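Local coordinates for putative flagella-related protein H (Methanocaldococcus jannaschii DSM 2661, PDB 4WIA) that probably binds ATP and magnesium as a KaiC-like P-loop ATPase that serves as an accessory component of the archaeal flagellum, or archaellum, at residues D194-L202 / Q212-E220. Sequence-based numbering, arbitrary orientation.
Sequences DLKNLAKIL and QKNIVFRVE
N197 lies over one face of the F217 ring: its CB stands 3.5 Å from the ring centroid, only 18° off the normal, which qualifies as a CH-pi contact. The N197 amide runs on almost parallel to the ring, the two planes 9° apart, with CG 3.6 Å from F217 CE2. F217 reaches this position because chi1 of 60° sets CG between its own backbone N and carbonyl carbon. A199 CB meets the ring edge instead, 3.9 Å from F217 CE1 and near the ring plane. With an alanine at F217, the N197 side chain would probably lose the surface it stacks on, and a gap would open beside A199. N197 ND2 is hydrogen-bonded to the carbonyl of T38, a predicted ATP-binding residue, so this buried face adjoins the probable Walker A loop. The backbones form a hairpin in the antiparallel end of the mixed P-loop NTPase sheet, between strands 182-191 and 224-227. N197 and F217 exchange two hydrogen bonds, as do A199 and I215, whose A199 N to I215 O link (2.9 Å) is nearly straight; I201 N to K213 O adds a fifth. The other face, bearing L198, K200, V216 and the exposed N214, lies toward solvent, and its side chains meet without hydrogen bonds. L198 CD1 touches V216 CG2 at 3.8 Å, while K200 runs alongside N214, its carbon CE 3.1 Å from N214 OD1. K196, probably an ATP ligand, packs CD on V216 CG1 (3.7 Å) and salt-bridges E228 through NZ. K200 NZ and K213 NZ, like charges, remain 5.9 Å apart.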
ATOM      1  N   ASP A 194     -29.624 -20.036   6.044  1.00 93.15           N
ATOM      2  CA  ASP A 194     -28.266 -19.853   5.596  1.00 89.33           C
ATOM      3  C   ASP A 194     -27.337 -19.994   6.804  1.00 87.65           C
ATOM      4  O   ASP A 194     -27.647 -19.557   7.902  1.00 86.75           O
ATOM      5  CB  ASP A 194     -28.085 -18.478   4.974  1.00 90.01           C
ATOM      6  CG  ASP A 194     -28.822 -18.315   3.670  1.00 95.81           C
ATOM      7  OD1 ASP A 194     -29.729 -19.109   3.387  1.00102.01           O
ATOM      8  OD2 ASP A 194     -28.496 -17.375   2.926  1.00 95.99           O
ATOM      9  N   LEU A 195     -26.209 -20.644   6.596  1.00 83.49           N
ATOM     10  CA  LEU A 195     -25.258 -20.884   7.647  1.00 79.21           C
ATOM     11  C   LEU A 195     -24.183 -19.801   7.608  1.00 74.74           C
ATOM     12  O   LEU A 195     -23.701 -19.452   6.553  1.00 73.17           O
ATOM     13  CB  LEU A 195     -24.735 -22.301   7.467  1.00 81.37           C
ATOM     14  CG  LEU A 195     -23.820 -22.977   8.490  1.00 81.06           C
ATOM     15  CD1 LEU A 195     -23.907 -24.510   8.503  1.00 85.56           C
ATOM     16  CD2 LEU A 195     -22.407 -22.525   8.195  1.00 79.30           C
ATOM     17  N   LYS A 196     -23.844 -19.224   8.762  1.00 73.78           N
ATOM     18  CA  LYS A 196     -22.932 -18.078   8.830  1.00 69.52           C
ATOM     19  C   LYS A 196     -22.016 -18.261   9.984  1.00 66.84           C
ATOM     20  O   LYS A 196     -22.317 -19.043  10.877  1.00 67.56           O
ATOM     21  CB  LYS A 196     -23.711 -16.778   9.051  1.00 73.43           C
ATOM     22  CG  LYS A 196     -24.591 -16.399   7.848  1.00 78.60           C
ATOM     23  CD  LYS A 196     -25.172 -14.984   7.975  1.00 80.48           C
ATOM     24  CE  LYS A 196     -26.617 -15.045   8.375  1.00 85.15           C
ATOM     25  NZ  LYS A 196     -27.171 -13.710   8.727  1.00 88.96           N
ATOM     26  N   ASN A 197     -20.918 -17.518   9.983  1.00 63.18           N
ATOM     27  CA  ASN A 197     -20.028 -17.481  11.106  1.00 62.13           C
ATOM     28  C   ASN A 197     -20.272 -16.262  11.948  1.00 64.59           C
ATOM     29  O   ASN A 197     -20.639 -15.213  11.429  1.00 67.40           O
ATOM     30  CB  ASN A 197     -18.622 -17.431  10.616  1.00 60.61           C
ATOM     31  CG  ASN A 197     -18.336 -18.541   9.645  1.00 61.40           C
ATOM     32  OD1 ASN A 197     -18.831 -18.522   8.523  1.00 63.67           O
ATOM     33  ND2 ASN A 197     -17.524 -19.504  10.056  1.00 60.47           N
ATOM     34  N   LEU A 198     -20.098 -16.394  13.254  1.00 62.78           N
ATOM     35  CA  LEU A 198     -20.121 -15.243  14.111  1.00 62.24           C
ATOM     36  C   LEU A 198     -18.849 -15.258  14.878  1.00 56.30           C
ATOM     37  O   LEU A 198     -18.523 -16.277  15.455  1.00 59.82           O
ATOM     38  CB  LEU A 198     -21.311 -15.291  15.070  1.00 65.60           C
ATOM     39  CG  LEU A 198     -21.292 -14.233  16.174  1.00 67.43           C
ATOM     40  CD1 LEU A 198     -21.644 -12.879  15.611  1.00 67.80           C
ATOM     41  CD2 LEU A 198     -22.272 -14.593  17.281  1.00 73.50           C
ATOM     42  N   ALA A 199     -18.165 -14.119  14.885  1.00 52.15           N
ATOM     43  CA  ALA A 199     -17.004 -13.875  15.706  1.00 48.38           C
ATOM     44  C   ALA A 199     -17.375 -12.840  16.736  1.00 53.26           C
ATOM     45  O   ALA A 199     -17.673 -11.709  16.393  1.00 58.19           O
ATOM     46  CB  ALA A 199     -15.898 -13.362  14.860  1.00 46.54           C
ATOM     47  N   LYS A 200     -17.409 -13.220  18.015  1.00 55.36           N
ATOM     48  CA  LYS A 200     -17.759 -12.308  19.048  1.00 55.14           C
ATOM     49  C   LYS A 200     -16.520 -11.913  19.862  1.00 55.02           C
ATOM     50  O   LYS A 200     -15.760 -12.771  20.337  1.00 54.97           O
ATOM     51  CB  LYS A 200     -18.790 -12.944  19.922  1.00 60.37           C
ATOM     52  CG  LYS A 200     -19.414 -11.976  20.894  1.00 65.44           C
ATOM     53  CD  LYS A 200     -20.421 -12.710  21.765  1.00 70.31           C
ATOM     54  CE  LYS A 200     -21.659 -11.901  22.048  1.00 78.36           C
ATOM     55  NZ  LYS A 200     -22.737 -12.865  22.386  1.00 87.19           N
ATOM     56  N   ILE A 201     -16.351 -10.615  20.078  1.00 52.20           N
ATOM     57  CA  ILE A 201     -15.168 -10.121  20.737  1.00 51.41           C
ATOM     58  C   ILE A 201     -15.531 -10.023  22.202  1.00 53.07           C
ATOM     59  O   ILE A 201     -16.137  -9.063  22.627  1.00 55.62           O
ATOM     60  CB  ILE A 201     -14.743  -8.768  20.174  1.00 50.26           C
ATOM     61  CG1 ILE A 201     -14.274  -8.948  18.728  1.00 50.42           C
ATOM     62  CG2 ILE A 201     -13.653  -8.169  21.059  1.00 50.90           C
ATOM     63  CD1 ILE A 201     -13.890  -7.675  17.985  1.00 50.75           C
ATOM     64  N   LEU A 202     -15.143 -11.029  22.972  1.00 53.59           N
ATOM     65  CA  LEU A 202     -15.468 -11.073  24.391  1.00 54.36           C
ATOM     66  C   LEU A 202     -14.608 -10.153  25.213  1.00 52.17           C
ATOM     67  O   LEU A 202     -15.012  -9.749  26.262  1.00 55.88           O
ATOM     68  CB  LEU A 202     -15.324 -12.473  24.915  1.00 55.69           C
ATOM     69  CG  LEU A 202     -16.157 -13.519  24.204  1.00 56.82           C
ATOM     70  CD1 LEU A 202     -15.796 -14.908  24.708  1.00 58.08           C
ATOM     71  CD2 LEU A 202     -17.625 -13.238  24.406  1.00 60.19           C
ATOM     72  N   GLN A 212     -17.034  -3.277  16.855  1.00 45.84           N
ATOM     73  CA  GLN A 212     -18.237  -4.117  16.819  1.00 51.87           C
ATOM     74  C   GLN A 212     -17.999  -5.347  17.695  1.00 50.96           C
ATOM     75  O   GLN A 212     -17.009  -5.978  17.561  1.00 50.00           O
ATOM     76  CB  GLN A 212     -18.595  -4.605  15.407  1.00 52.64           C
ATOM     77  CG  GLN A 212     -18.994  -3.568  14.425  1.00 59.79           C
ATOM     78  CD  GLN A 212     -20.064  -2.659  14.929  1.00 64.34           C
ATOM     79  OE1 GLN A 212     -19.771  -1.584  15.443  1.00 72.90           O
ATOM     80  NE2 GLN A 212     -21.312  -3.069  14.782  1.00 70.82           N
ATOM     81  N   LYS A 213     -18.931  -5.661  18.577  1.00 54.04           N
ATOM     82  CA  LYS A 213     -18.835  -6.827  19.407  1.00 57.21           C
ATOM     83  C   LYS A 213     -19.122  -8.115  18.637  1.00 56.74           C
ATOM     84  O   LYS A 213     -18.436  -9.118  18.816  1.00 55.24           O
ATOM     85  CB  LYS A 213     -19.825  -6.706  20.548  1.00 62.46           C
ATOM     86  CG  LYS A 213     -19.491  -7.629  21.690  1.00 67.62           C
ATOM     87  CD  LYS A 213     -20.242  -7.348  22.973  1.00 73.54           C
ATOM     88  CE  LYS A 213     -19.929  -8.427  24.005  1.00 75.50           C
ATOM     89  NZ  LYS A 213     -20.607  -8.150  25.304  1.00 78.55           N
ATOM     90  N   ASN A 214     -20.149  -8.099  17.804  1.00 57.44           N
ATOM     91  CA  ASN A 214     -20.512  -9.266  17.017  1.00 57.80           C
ATOM     92  C   ASN A 214     -20.193  -9.046  15.583  1.00 55.03           C
ATOM     93  O   ASN A 214     -20.747  -8.188  14.977  1.00 58.19           O
ATOM     94  CB  ASN A 214     -21.974  -9.520  17.160  1.00 63.23           C
ATOM     95  CG  ASN A 214     -22.340  -9.898  18.561  1.00 66.97           C
ATOM     96  OD1 ASN A 214     -21.902 -10.933  19.066  1.00 67.88           O
ATOM     97  ND2 ASN A 214     -23.132  -9.069  19.207  1.00 69.06           N
ATOM     98  N   ILE A 215     -19.332  -9.857  15.011  1.00 55.75           N
ATOM     99  CA  ILE A 215     -19.001  -9.716  13.593  1.00 54.93           C
ATOM    100  C   ILE A 215     -19.516 -10.949  12.848  1.00 57.59           C
ATOM    101  O   ILE A 215     -19.023 -12.063  13.028  1.00 55.50           O
ATOM    102  CB  ILE A 215     -17.509  -9.526  13.403  1.00 53.06           C
ATOM    103  CG1 ILE A 215     -17.055  -8.242  14.105  1.00 53.50           C
ATOM    104  CG2 ILE A 215     -17.182  -9.428  11.933  1.00 54.12           C
ATOM    105  CD1 ILE A 215     -15.542  -8.143  14.259  1.00 51.00           C
ATOM    106  N   VAL A 216     -20.574 -10.759  12.050  1.00 61.25           N
ATOM    107  CA  VAL A 216     -21.118 -11.848  11.248  1.00 62.45           C
ATOM    108  C   VAL A 216     -20.435 -11.889   9.885  1.00 62.91           C
ATOM    109  O   VAL A 216     -20.181 -10.866   9.290  1.00 63.74           O
ATOM    110  CB  VAL A 216     -22.614 -11.703  11.064  1.00 64.05           C
ATOM    111  CG1 VAL A 216     -23.167 -12.857  10.250  1.00 65.79           C
ATOM    112  CG2 VAL A 216     -23.300 -11.616  12.427  1.00 64.85           C
ATOM    113  N   PHE A 217     -20.085 -13.085   9.425  1.00 65.68           N
ATOM    114  CA  PHE A 217     -19.509 -13.249   8.093  1.00 65.75           C
ATOM    115  C   PHE A 217     -19.829 -14.598   7.501  1.00 67.56           C
ATOM    116  O   PHE A 217     -20.322 -15.490   8.196  1.00 65.98           O
ATOM    117  CB  PHE A 217     -17.991 -13.033   8.087  1.00 62.77           C
ATOM    118  CG  PHE A 217     -17.217 -13.976   8.975  1.00 67.34           C
ATOM    119  CD1 PHE A 217     -17.045 -13.700  10.331  1.00 69.68           C
ATOM    120  CD2 PHE A 217     -16.618 -15.125   8.466  1.00 71.78           C
ATOM    121  CE1 PHE A 217     -16.331 -14.561  11.165  1.00 68.61           C
ATOM    122  CE2 PHE A 217     -15.875 -15.985   9.303  1.00 70.95           C
ATOM    123  CZ  PHE A 217     -15.744 -15.702  10.655  1.00 67.91           C
ATOM    124  N   ARG A 218     -19.570 -14.712   6.199  1.00 70.15           N
ATOM    125  CA  ARG A 218     -19.548 -15.992   5.519  1.00 72.57           C
ATOM    126  C   ARG A 218     -18.240 -16.038   4.723  1.00 68.88           C
ATOM    127  O   ARG A 218     -17.612 -15.022   4.440  1.00 62.70           O
ATOM    128  CB  ARG A 218     -20.768 -16.179   4.639  1.00 79.69           C
ATOM    129  CG  ARG A 218     -20.867 -15.210   3.484  1.00 87.41           C
ATOM    130  CD  ARG A 218     -22.289 -14.966   2.977  1.00 93.63           C
ATOM    131  NE  ARG A 218     -22.414 -13.597   2.435  1.00 98.95           N
ATOM    132  CZ  ARG A 218     -22.447 -12.480   3.183  1.00101.36           C
ATOM    133  NH1 ARG A 218     -22.565 -11.279   2.614  1.00102.39           N
ATOM    134  NH2 ARG A 218     -22.355 -12.557   4.511  1.00102.59           N
ATOM    135  N   VAL A 219     -17.791 -17.238   4.443  1.00 69.60           N
ATOM    136  CA  VAL A 219     -16.565 -17.409   3.697  1.00 69.57           C
ATOM    137  C   VAL A 219     -16.979 -17.609   2.252  1.00 68.27           C
ATOM    138  O   VAL A 219     -17.714 -18.534   1.957  1.00 66.03           O
ATOM    139  CB  VAL A 219     -15.758 -18.607   4.238  1.00 72.60           C
ATOM    140  CG1 VAL A 219     -14.502 -18.823   3.406  1.00 72.19           C
ATOM    141  CG2 VAL A 219     -15.399 -18.399   5.721  1.00 70.92           C
ATOM    142  N   GLU A 220     -16.520 -16.730   1.360  1.00 67.16           N
ATOM    143  CA  GLU A 220     -16.961 -16.770  -0.034  1.00 75.06           C
ATOM    144  C   GLU A 220     -15.780 -17.068  -0.947  1.00 75.65           C
ATOM    145  O   GLU A 220     -14.682 -16.472  -0.777  1.00 69.84           O
ATOM    146  CB  GLU A 220     -17.635 -15.430  -0.462  1.00 80.22           C
ATOM    147  CG  GLU A 220     -18.967 -15.091   0.210  1.00 81.26           C
ATOM    148  CD  GLU A 220     -20.139 -15.944  -0.205  1.00 87.74           C
ATOM    149  OE1 GLU A 220     -19.952 -16.931  -0.942  1.00 92.09           O
ATOM    150  OE2 GLU A 220     -21.265 -15.594   0.213  1.00 97.19           O
TER